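Local atomic coordinates of putative N-acetylneuraminate lyase ([Ruminococcus] gnavus ATCC 29149, PDB entry 6RB7), a protein that belongs to the dihydrodipicolinate synthetase family, is built on a parallel beta/alpha barrel, and is found here as a four-chain assembly. Residues A[209-214]-A[218-223]; A[223-228]-A[249-254]; A[230-235]-A[257-262]. All coordinates share one frame; numbering follows the deposited sequence.

Contact 1. Residues A[209-214]-A[218-223]; sequences MFKQAA and YIIFNG
K211 and Y218 make the polar link between helix 204-214 and the residue just before strand 219-222. The ammonium NZ of K211 gives a hydrogen bond to the backbone O of Y218, 2.8 Å away. The C=O...N angle is 158°, and the donor is tilted 22° from the carbonyl plane. The lysine chain leaves with CG anti to the backbone N. A bend at chi2 of 59° then turns the chain, and its end reaches the Y218 carbonyl. NZ has two more partners near by, the carboxylate of E237 and the backbone O of G215.

The rest is apolar. The I220 side chain points toward the helix, with its CD1 3.7 Å from CB of F210 and its CG1 3.9 Å from CB of K211. The ring of F210 leads away from the strand and meets F185 edge-to-face. At the helix end, CB of A214 sits 3.6 Å from CD1 of the Y218 ring. The backbone O of A214 approaches the same ring obliquely.

The two elements belong to a beta-alpha-beta unit with strand 194-199, the repeating crossover of a beta/alpha barrel. Three acceptors, the carbonyls of G215 and Y218 and the carboxylate of E237, gather round one ammonium group. Such a cluster would probably favour the charged form of K211, which ties the last turns of the helix to the 215-218 connection and to E237.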
loop_
_atom_site.group_PDB
_atom_site.type_symbol
_atom_site.label_atom_id
_atom_site.label_comp_id
_atom_site.label_asym_id
_atom_site.label_seq_id
_atom_site.Cartn_x
_atom_site.Cartn_y
_atom_site.Cartn_z
ATOM N N MET A 209 -16.934 -5.072 -12.873
ATOM C CA MET A 209 -16.680 -6.518 -12.674
ATOM C C MET A 209 -17.801 -7.092 -11.801
ATOM O O MET A 209 -18.239 -8.234 -12.079
ATOM C CB MET A 209 -15.301 -6.755 -12.073
ATOM C CG MET A 209 -14.226 -6.435 -13.103
ATOM S SD MET A 209 -12.573 -6.850 -12.534
ATOM C CE MET A 209 -12.425 -5.868 -11.050
ATOM N N PHE A 210 -18.196 -6.398 -10.754
ATOM C CA PHE A 210 -19.271 -6.917 -9.866
ATOM C C PHE A 210 -20.562 -7.054 -10.703
ATOM O O PHE A 210 -21.283 -8.065 -10.592
ATOM C CB PHE A 210 -19.501 -6.022 -8.663
ATOM C CG PHE A 210 -18.428 -5.998 -7.619
ATOM C CD1 PHE A 210 -17.741 -7.141 -7.260
ATOM C CD2 PHE A 210 -18.115 -4.817 -6.978
ATOM C CE1 PHE A 210 -16.759 -7.091 -6.288
ATOM C CE2 PHE A 210 -17.171 -4.791 -5.968
ATOM C CZ PHE A 210 -16.451 -5.896 -5.677
ATOM N N LYS A 211 -20.886 -6.051 -11.503
ATOM C CA LYS A 211 -22.143 -6.020 -12.301
ATOM C C LYS A 211 -22.081 -7.118 -13.363
ATOM O O LYS A 211 -23.062 -7.826 -13.580
ATOM C CB LYS A 211 -22.426 -4.624 -12.854
ATOM C CG LYS A 211 -23.728 -4.536 -13.651
ATOM C CD LYS A 211 -24.959 -4.942 -12.821
ATOM C CE LYS A 211 -26.247 -4.629 -13.545
ATOM N NZ LYS A 211 -27.407 -5.170 -12.812
ATOM N N GLN A 212 -20.957 -7.265 -14.054
ATOM C CA GLN A 212 -20.808 -8.306 -15.100
ATOM C C GLN A 212 -20.952 -9.688 -14.482
ATOM O O GLN A 212 -21.622 -10.547 -15.073
ATOM C CB GLN A 212 -19.493 -8.117 -15.842
ATOM C CG GLN A 212 -19.320 -9.083 -17.008
ATOM C CD GLN A 212 -18.253 -8.546 -17.950
ATOM O OE1 GLN A 212 -17.099 -8.327 -17.537
ATOM N NE2 GLN A 212 -18.620 -8.388 -19.223
ATOM N N ALA A 213 -20.347 -9.933 -13.325
ATOM C CA ALA A 213 -20.418 -11.244 -12.672
ATOM C C ALA A 213 -21.866 -11.524 -12.236
ATOM O O ALA A 213 -22.298 -12.682 -12.354
ATOM C CB ALA A 213 -19.500 -11.254 -11.462
ATOM N N ALA A 214 -22.551 -10.550 -11.680
ATOM C CA ALA A 214 -23.837 -10.756 -10.973
ATOM C C ALA A 214 -25.014 -10.730 -11.957
ATOM O O ALA A 214 -25.963 -11.559 -11.771
ATOM C CB ALA A 214 -23.998 -9.729 -9.897
ATOM N N TYR A 218 -29.073 -8.077 -9.661
ATOM C CA TYR A 218 -28.295 -7.434 -8.597
ATOM C C TYR A 218 -28.093 -5.989 -8.968
ATOM O O TYR A 218 -28.197 -5.619 -10.148
ATOM C CB TYR A 218 -26.945 -8.151 -8.412
ATOM C CG TYR A 218 -27.081 -9.560 -7.936
ATOM C CD1 TYR A 218 -27.376 -10.591 -8.819
ATOM C CD2 TYR A 218 -26.899 -9.873 -6.606
ATOM C CE1 TYR A 218 -27.504 -11.890 -8.377
ATOM C CE2 TYR A 218 -27.005 -11.177 -6.151
ATOM C CZ TYR A 218 -27.313 -12.186 -7.037
ATOM O OH TYR A 218 -27.461 -13.471 -6.600
ATOM N N ILE A 219 -27.915 -5.167 -7.949
ATOM C CA ILE A 219 -27.654 -3.727 -8.118
ATOM C C ILE A 219 -26.318 -3.386 -7.477
ATOM O O ILE A 219 -25.993 -3.853 -6.369
ATOM C CB ILE A 219 -28.791 -2.848 -7.559
ATOM C CG1 ILE A 219 -28.527 -1.385 -7.858
ATOM C CG2 ILE A 219 -29.021 -3.081 -6.074
ATOM C CD1 ILE A 219 -29.731 -0.502 -7.658
ATOM N N ILE A 220 -25.546 -2.579 -8.200
ATOM C CA ILE A 220 -24.323 -1.968 -7.650
ATOM C C ILE A 220 -24.612 -0.490 -7.390
ATOM O O ILE A 220 -25.186 0.189 -8.272
ATOM C CB ILE A 220 -23.095 -2.142 -8.559
ATOM C CG1 ILE A 220 -22.996 -3.566 -9.113
ATOM C CG2 ILE A 220 -21.866 -1.702 -7.797
ATOM C CD1 ILE A 220 -22.936 -4.663 -8.063
ATOM N N PHE A 221 -24.300 -0.036 -6.200
ATOM C CA PHE A 221 -24.439 1.380 -5.844
ATOM C C PHE A 221 -23.086 2.080 -5.951
ATOM O O PHE A 221 -22.077 1.564 -5.437
ATOM C CB PHE A 221 -24.953 1.608 -4.441
ATOM C CG PHE A 221 -26.241 0.912 -4.075
ATOM C CD1 PHE A 221 -26.242 -0.414 -3.695
ATOM C CD2 PHE A 221 -27.460 1.585 -4.160
ATOM C CE1 PHE A 221 -27.414 -1.031 -3.297
ATOM C CE2 PHE A 221 -28.632 0.942 -3.825
ATOM C CZ PHE A 221 -28.606 -0.356 -3.404
ATOM N N ASN A 222 -23.036 3.208 -6.639
ATOM C CA ASN A 222 -21.791 4.002 -6.682
ATOM C C ASN A 222 -21.577 4.667 -5.312
ATOM O O ASN A 222 -22.446 5.472 -4.875
ATOM C CB ASN A 222 -21.877 5.072 -7.752
ATOM C CG ASN A 222 -20.580 5.851 -7.851
ATOM O OD1 ASN A 222 -19.700 5.415 -8.556
ATOM N ND2 ASN A 222 -20.459 6.967 -7.112
ATOM N N GLY A 223 -20.442 4.425 -4.696
ATOM C CA GLY A 223 -20.040 5.002 -3.405
ATOM C C GLY A 223 -19.222 6.275 -3.504
ATOM O O GLY A 223 -19.405 7.153 -2.668
#

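Contact 2. Residues A[223-228]-A[249-254]; sequences GPDEQF and ELYLKL
The CA atoms of F228, at the start of helix 228-234, and Y251, on helix 248-259, are the nearest pair across the two segments, 8.5 Å apart. The loop 223-228 leads out of strand 219-222 of the beta/alpha barrel. It makes a short 3-10 turn at 225-226, and Q227 then takes the N-cap position of the next helix. Within the turn, N of F228 bonds to O of D225 at 3.1 Å.

No hydrogen bond joins the two segments. The F228 side chain points at the partner helix, with CG anti to the backbone N (chi1 -175°), and its ring meets two residues about one helical turn apart. On the Y251 side, CD2 of F228 is 3.8 Å from CD1 of Y251. The two rings meet obliquely, with centroids 5.6 Å apart and planes at 41°. On the L254 side, CD2 of the leucine comes within 3.6 Å of CD1 of F228, and the two side chains run past each other in opposite directions.

The polar end of Y251 lies beside D225. OH of Y251 and OD2 of D225 each bond to OG1 of T243. A bound 2-amino-2-hydroxymethyl-propane-1,3-diol, probably from the crystallisation liquor, bonds to the backbone N of D225. The carboxylate and the tyrosine ring stand at 75° to each other, and OH of Y251 rests 3.6 Å from CB of D225.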
loop_
_atom_site.group_PDB
_atom_site.type_symbol
_atom_site.label_atom_id
_atom_site.label_comp_id
_atom_site.label_asym_id
_atom_site.label_seq_id
_atom_site.Cartn_x
_atom_site.Cartn_y
_atom_site.Cartn_z
ATOM N N GLY A 223 -20.442 4.425 -4.696
ATOM C CA GLY A 223 -20.040 5.002 -3.405
ATOM C C GLY A 223 -19.222 6.275 -3.504
ATOM O O GLY A 223 -19.405 7.153 -2.668
ATOM N N PRO A 224 -18.192 6.397 -4.369
ATOM C CA PRO A 224 -17.353 7.616 -4.417
ATOM C C PRO A 224 -18.104 8.756 -5.114
ATOM O O PRO A 224 -18.298 8.727 -6.350
ATOM C CB PRO A 224 -16.111 7.202 -5.210
ATOM C CG PRO A 224 -16.103 5.682 -5.091
ATOM C CD PRO A 224 -17.588 5.335 -5.172
ATOM N N ASP A 225 -18.560 9.747 -4.337
ATOM C CA ASP A 225 -19.465 10.785 -4.892
ATOM C C ASP A 225 -18.767 11.533 -6.048
ATOM O O ASP A 225 -19.455 11.976 -6.999
ATOM C CB ASP A 225 -19.842 11.769 -3.799
ATOM C CG ASP A 225 -20.496 11.151 -2.558
ATOM O OD1 ASP A 225 -20.616 9.912 -2.491
ATOM O OD2 ASP A 225 -20.947 11.938 -1.694
ATOM N N GLU A 226 -17.457 11.728 -5.933
ATOM C CA GLU A 226 -16.639 12.467 -6.918
ATOM C C GLU A 226 -16.616 11.749 -8.269
ATOM O O GLU A 226 -16.214 12.341 -9.262
ATOM C CB GLU A 226 -15.202 12.565 -6.396
ATOM C CG GLU A 226 -15.062 13.331 -5.079
ATOM C CD GLU A 226 -15.209 12.501 -3.795
ATOM O OE1 GLU A 226 -15.740 11.342 -3.810
ATOM O OE2 GLU A 226 -14.726 12.988 -2.727
ATOM N N GLN A 227 -17.025 10.505 -8.307
ATOM C CA GLN A 227 -17.030 9.669 -9.546
ATOM C C GLN A 227 -18.472 9.257 -9.934
ATOM O O GLN A 227 -18.631 8.365 -10.771
ATOM C CB GLN A 227 -16.150 8.446 -9.308
ATOM C CG GLN A 227 -14.723 8.800 -8.944
ATOM C CD GLN A 227 -13.769 7.618 -8.837
ATOM O OE1 GLN A 227 -12.565 7.829 -9.022
ATOM N NE2 GLN A 227 -14.263 6.384 -8.559
ATOM N N PHE A 228 -19.487 9.895 -9.356
ATOM C CA PHE A 228 -20.915 9.538 -9.542
ATOM C C PHE A 228 -21.222 9.207 -11.009
ATOM O O PHE A 228 -21.691 8.076 -11.294
ATOM C CB PHE A 228 -21.777 10.675 -8.998
ATOM C CG PHE A 228 -23.259 10.447 -8.988
ATOM C CD1 PHE A 228 -23.994 10.455 -10.158
ATOM C CD2 PHE A 228 -23.941 10.249 -7.786
ATOM C CE1 PHE A 228 -25.376 10.285 -10.132
ATOM C CE2 PHE A 228 -25.312 10.131 -7.767
ATOM C CZ PHE A 228 -26.030 10.103 -8.935
ATOM N N GLU A 249 -30.455 18.153 -4.471
ATOM C CA GLU A 249 -31.022 18.571 -5.771
ATOM C C GLU A 249 -29.969 18.453 -6.861
ATOM O O GLU A 249 -30.352 18.139 -8.011
ATOM C CB GLU A 249 -31.522 20.012 -5.770
ATOM C CG GLU A 249 -32.598 20.291 -4.762
ATOM C CD GLU A 249 -32.092 20.830 -3.428
ATOM O OE1 GLU A 249 -31.034 20.325 -2.878
ATOM O OE2 GLU A 249 -32.746 21.796 -2.940
ATOM N N LEU A 250 -28.694 18.707 -6.552
ATOM C CA LEU A 250 -27.643 18.660 -7.601
ATOM C C LEU A 250 -27.440 17.209 -8.034
ATOM O O LEU A 250 -27.332 16.942 -9.228
ATOM C CB LEU A 250 -26.333 19.268 -7.098
ATOM C CG LEU A 250 -26.375 20.758 -6.787
ATOM C CD1 LEU A 250 -25.023 21.245 -6.325
ATOM C CD2 LEU A 250 -26.849 21.544 -8.023
ATOM N N TYR A 251 -27.395 16.269 -7.080
ATOM C CA TYR A 251 -27.231 14.847 -7.473
ATOM C C TYR A 251 -28.492 14.351 -8.196
ATOM O O TYR A 251 -28.348 13.508 -9.094
ATOM C CB TYR A 251 -26.856 14.016 -6.261
ATOM C CG TYR A 251 -25.455 14.267 -5.765
ATOM C CD1 TYR A 251 -24.368 13.748 -6.453
ATOM C CD2 TYR A 251 -25.202 15.075 -4.653
ATOM C CE1 TYR A 251 -23.074 13.946 -6.021
ATOM C CE2 TYR A 251 -23.900 15.297 -4.219
ATOM C CZ TYR A 251 -22.836 14.738 -4.907
ATOM O OH TYR A 251 -21.557 14.896 -4.434
ATOM N N LEU A 252 -29.702 14.781 -7.792
ATOM C CA LEU A 252 -30.914 14.383 -8.550
ATOM C C LEU A 252 -30.828 14.883 -9.987
ATOM O O LEU A 252 -31.156 14.115 -10.911
ATOM C CB LEU A 252 -32.154 14.909 -7.822
ATOM C CG LEU A 252 -32.497 14.149 -6.537
ATOM C CD1 LEU A 252 -33.492 14.945 -5.693
ATOM C CD2 LEU A 252 -33.009 12.739 -6.857
ATOM N N LYS A 253 -30.377 16.112 -10.167
ATOM C CA LYS A 253 -30.279 16.683 -11.529
ATOM C C LYS A 253 -29.166 15.991 -12.318
ATOM O O LYS A 253 -29.358 15.722 -13.500
ATOM C CB LYS A 253 -30.066 18.188 -11.454
ATOM C CG LYS A 253 -30.174 18.856 -12.825
ATOM C CD LYS A 253 -31.596 18.848 -13.339
ATOM C CE LYS A 253 -31.694 19.557 -14.675
ATOM N NZ LYS A 253 -33.116 19.657 -15.117
ATOM N N LEU A 254 -28.064 15.657 -11.662
ATOM C CA LEU A 254 -26.972 14.879 -12.310
ATOM C C LEU A 254 -27.545 13.567 -12.806
ATOM O O LEU A 254 -27.299 13.199 -13.958
ATOM C CB LEU A 254 -25.868 14.679 -11.280
ATOM C CG LEU A 254 -24.655 13.878 -11.703
ATOM C CD1 LEU A 254 -24.075 14.309 -13.024
ATOM C CD2 LEU A 254 -23.599 13.958 -10.634
#

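Contact 3. Residues A[230-235]-A[257-262]; sequences SGRVIG and CINAGK. With BCN (bicine), chain I.
R232 and N259 form the polar part of this contact. NH2 of R232 donates a hydrogen bond to OD1 of N259 at 2.9 Å. The bond is bent, with an N-H...O angle of 130°. OD1 lies in the guanidinium plane, but the donor stands 39° above the carbonyl plane of the amide and is not on a lone pair. The two flat groups are turned 48° against each other.

I258 makes the apolar part. Its CG2 lies over one face of the guanidinium, toward the rim, 3.9 Å from NH2 of R232. The same methyl is 4.2 Å from CG1 of V233, a loose contact. CD1 of I258 reaches CB of R232 at a similar distance.

The next shell holds the guanidinium in place. The R232 chain, bent at chi2 and chi3, carries its end across to helix 248-259. There NE forms a salt bridge with D255, one turn before N259 on that helix. NH1 bonds to the backbone O of A236. With D255 as the stronger partner, N259 adds a further, bent bond at the exposed edge. V233 also packs on V233 of a neighbouring subunit.

Beyond the contact both helices end in a Schellman motif, at G235 and at G261. In the second, N of K262 bonds back to O of C257 at 2.9 Å. The turn 260-262 meets bicine: O of G261 is 3.4 Å from its C3, and CE of K262 is 3.7 Å from its O6. The arrangement is a pair of neighbouring helices in a beta/alpha-barrel protein, each closed by a Schellman motif with glycine at C', the second of which lines the bicine site.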
loop_
_atom_site.group_PDB
_atom_site.type_symbol
_atom_site.label_atom_id
_atom_site.label_comp_id
_atom_site.label_asym_id
_atom_site.label_seq_id
_atom_site.Cartn_x
_atom_site.Cartn_y
_atom_site.Cartn_z
ATOM N N SER A 230 -19.389 8.548 -13.589
ATOM C CA SER A 230 -18.531 7.503 -14.165
ATOM C C SER A 230 -18.981 6.137 -13.659
ATOM O O SER A 230 -18.952 5.170 -14.459
ATOM C CB SER A 230 -17.096 7.775 -13.814
ATOM O OG SER A 230 -16.605 8.904 -14.510
ATOM N N GLY A 231 -19.282 5.999 -12.374
ATOM C CA GLY A 231 -19.769 4.714 -11.839
ATOM C C GLY A 231 -21.136 4.389 -12.395
ATOM O O GLY A 231 -21.396 3.207 -12.685
ATOM N N ARG A 232 -21.999 5.381 -12.507
ATOM C CA ARG A 232 -23.355 5.197 -13.087
ATOM C C ARG A 232 -23.260 4.661 -14.516
ATOM O O ARG A 232 -23.861 3.601 -14.791
ATOM C CB ARG A 232 -24.115 6.509 -12.989
ATOM C CG ARG A 232 -24.612 6.815 -11.584
ATOM C CD ARG A 232 -25.832 5.999 -11.103
ATOM N NE ARG A 232 -26.968 6.513 -11.870
ATOM C CZ ARG A 232 -27.485 5.965 -12.942
ATOM N NH1 ARG A 232 -27.108 4.800 -13.411
ATOM N NH2 ARG A 232 -28.477 6.589 -13.565
ATOM N N VAL A 233 -22.460 5.281 -15.380
ATOM C CA VAL A 233 -22.516 4.851 -16.806
ATOM C C VAL A 233 -21.934 3.453 -16.967
ATOM O O VAL A 233 -22.278 2.799 -17.947
ATOM C CB VAL A 233 -21.889 5.865 -17.776
ATOM C CG1 VAL A 233 -22.659 7.159 -17.752
ATOM C CG2 VAL A 233 -20.394 6.071 -17.561
ATOM N N ILE A 234 -21.026 3.008 -16.096
ATOM C CA ILE A 234 -20.375 1.701 -16.322
ATOM C C ILE A 234 -21.180 0.589 -15.652
ATOM O O ILE A 234 -20.778 -0.567 -15.825
ATOM C CB ILE A 234 -18.899 1.722 -15.894
ATOM C CG1 ILE A 234 -18.083 0.724 -16.729
ATOM C CG2 ILE A 234 -18.776 1.480 -14.396
ATOM C CD1 ILE A 234 -16.577 0.842 -16.474
ATOM N N GLY A 235 -22.286 0.902 -14.996
ATOM C CA GLY A 235 -23.218 -0.158 -14.572
ATOM C C GLY A 235 -23.788 -0.043 -13.172
ATOM O O GLY A 235 -24.595 -0.921 -12.815
ATOM N N CYS A 257 -29.696 13.979 -15.869
ATOM C CA CYS A 257 -28.855 14.188 -17.069
ATOM C C CYS A 257 -28.265 12.859 -17.536
ATOM O O CYS A 257 -28.286 12.590 -18.763
ATOM C CB CYS A 257 -27.743 15.183 -16.837
ATOM S SG CYS A 257 -28.333 16.865 -16.534
ATOM N N ILE A 258 -27.751 12.039 -16.621
ATOM C CA ILE A 258 -27.163 10.735 -17.024
ATOM C C ILE A 258 -28.231 9.870 -17.691
ATOM O O ILE A 258 -27.959 9.284 -18.750
ATOM C CB ILE A 258 -26.526 10.037 -15.817
ATOM C CG1 ILE A 258 -25.283 10.808 -15.340
ATOM C CG2 ILE A 258 -26.213 8.567 -16.116
ATOM C CD1 ILE A 258 -24.957 10.516 -13.912
ATOM N N ASN A 259 -29.415 9.788 -17.099
ATOM C CA ASN A 259 -30.489 8.909 -17.630
ATOM C C ASN A 259 -30.929 9.422 -19.002
ATOM O O ASN A 259 -31.338 8.553 -19.833
ATOM C CB ASN A 259 -31.644 8.756 -16.659
ATOM C CG ASN A 259 -31.275 7.860 -15.490
ATOM O OD1 ASN A 259 -30.516 6.910 -15.671
ATOM N ND2 ASN A 259 -31.824 8.143 -14.315
ATOM N N ALA A 260 -30.758 10.714 -19.280
ATOM C CA ALA A 260 -31.150 11.319 -20.581
ATOM C C ALA A 260 -29.999 11.253 -21.609
ATOM O O ALA A 260 -30.209 11.679 -22.751
ATOM C CB ALA A 260 -31.628 12.726 -20.337
ATOM N N GLY A 261 -28.827 10.751 -21.236
ATOM C CA GLY A 261 -27.654 10.723 -22.125
ATOM C C GLY A 261 -27.057 12.108 -22.324
ATOM O O GLY A 261 -26.323 12.302 -23.297
ATOM N N LYS A 262 -27.351 13.062 -21.441
ATOM C CA LYS A 262 -26.876 14.466 -21.559
ATOM C C LYS A 262 -25.558 14.588 -20.796
ATOM O O LYS A 262 -25.525 15.123 -19.670
ATOM C CB LYS A 262 -27.914 15.430 -21.028
ATOM C CG LYS A 262 -29.163 15.508 -21.905
ATOM C CD LYS A 262 -30.243 16.380 -21.351
ATOM C CE LYS A 262 -31.328 16.596 -22.386
ATOM N NZ LYS A 262 -32.532 17.203 -21.778
HETATM N N1 BCN I . -29.268 13.096 -26.727
HETATM C C1 BCN I . -29.543 11.873 -27.538
HETATM C C2 BCN I . -29.449 10.513 -26.835
HETATM O O21 BCN I . -28.946 10.490 -25.698
HETATM O O22 BCN I . -29.877 9.505 -27.457
HETATM C C3 BCN I . -27.905 13.187 -26.176
HETATM C C4 BCN I . -27.281 14.556 -26.331
HETATM O O4 BCN I . -25.926 14.456 -26.748
HETATM C C5 BCN I . -30.360 13.491 -25.822
HETATM C C6 BCN I . -30.860 14.893 -26.085
HETATM O O6 BCN I . -29.883 15.855 -25.726
#

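How the contacts relate
Contact 2 is buried throughout, whereas contacts 1 and 3 are partly buried and lie farther from the centre of the chain. Contact 1 closes a beta-alpha-beta unit. Contact 2 begins at G223, which it shares with contact 1, where the chain leaves the strand. Contacts 2 and 3 both use helix 248-259. Contact 2 sets it against the loop and first residue of helix 228-234, contact 3 against the later part of that helix. They meet where CE1 of F228 lies 3.8 Å from CD1 of I258. Aromatic and aliphatic groups fill contact 2, while a lysine and an arginine supply the cross-segment hydrogen bonds of contacts 1 and 3. All three touch a second subunit.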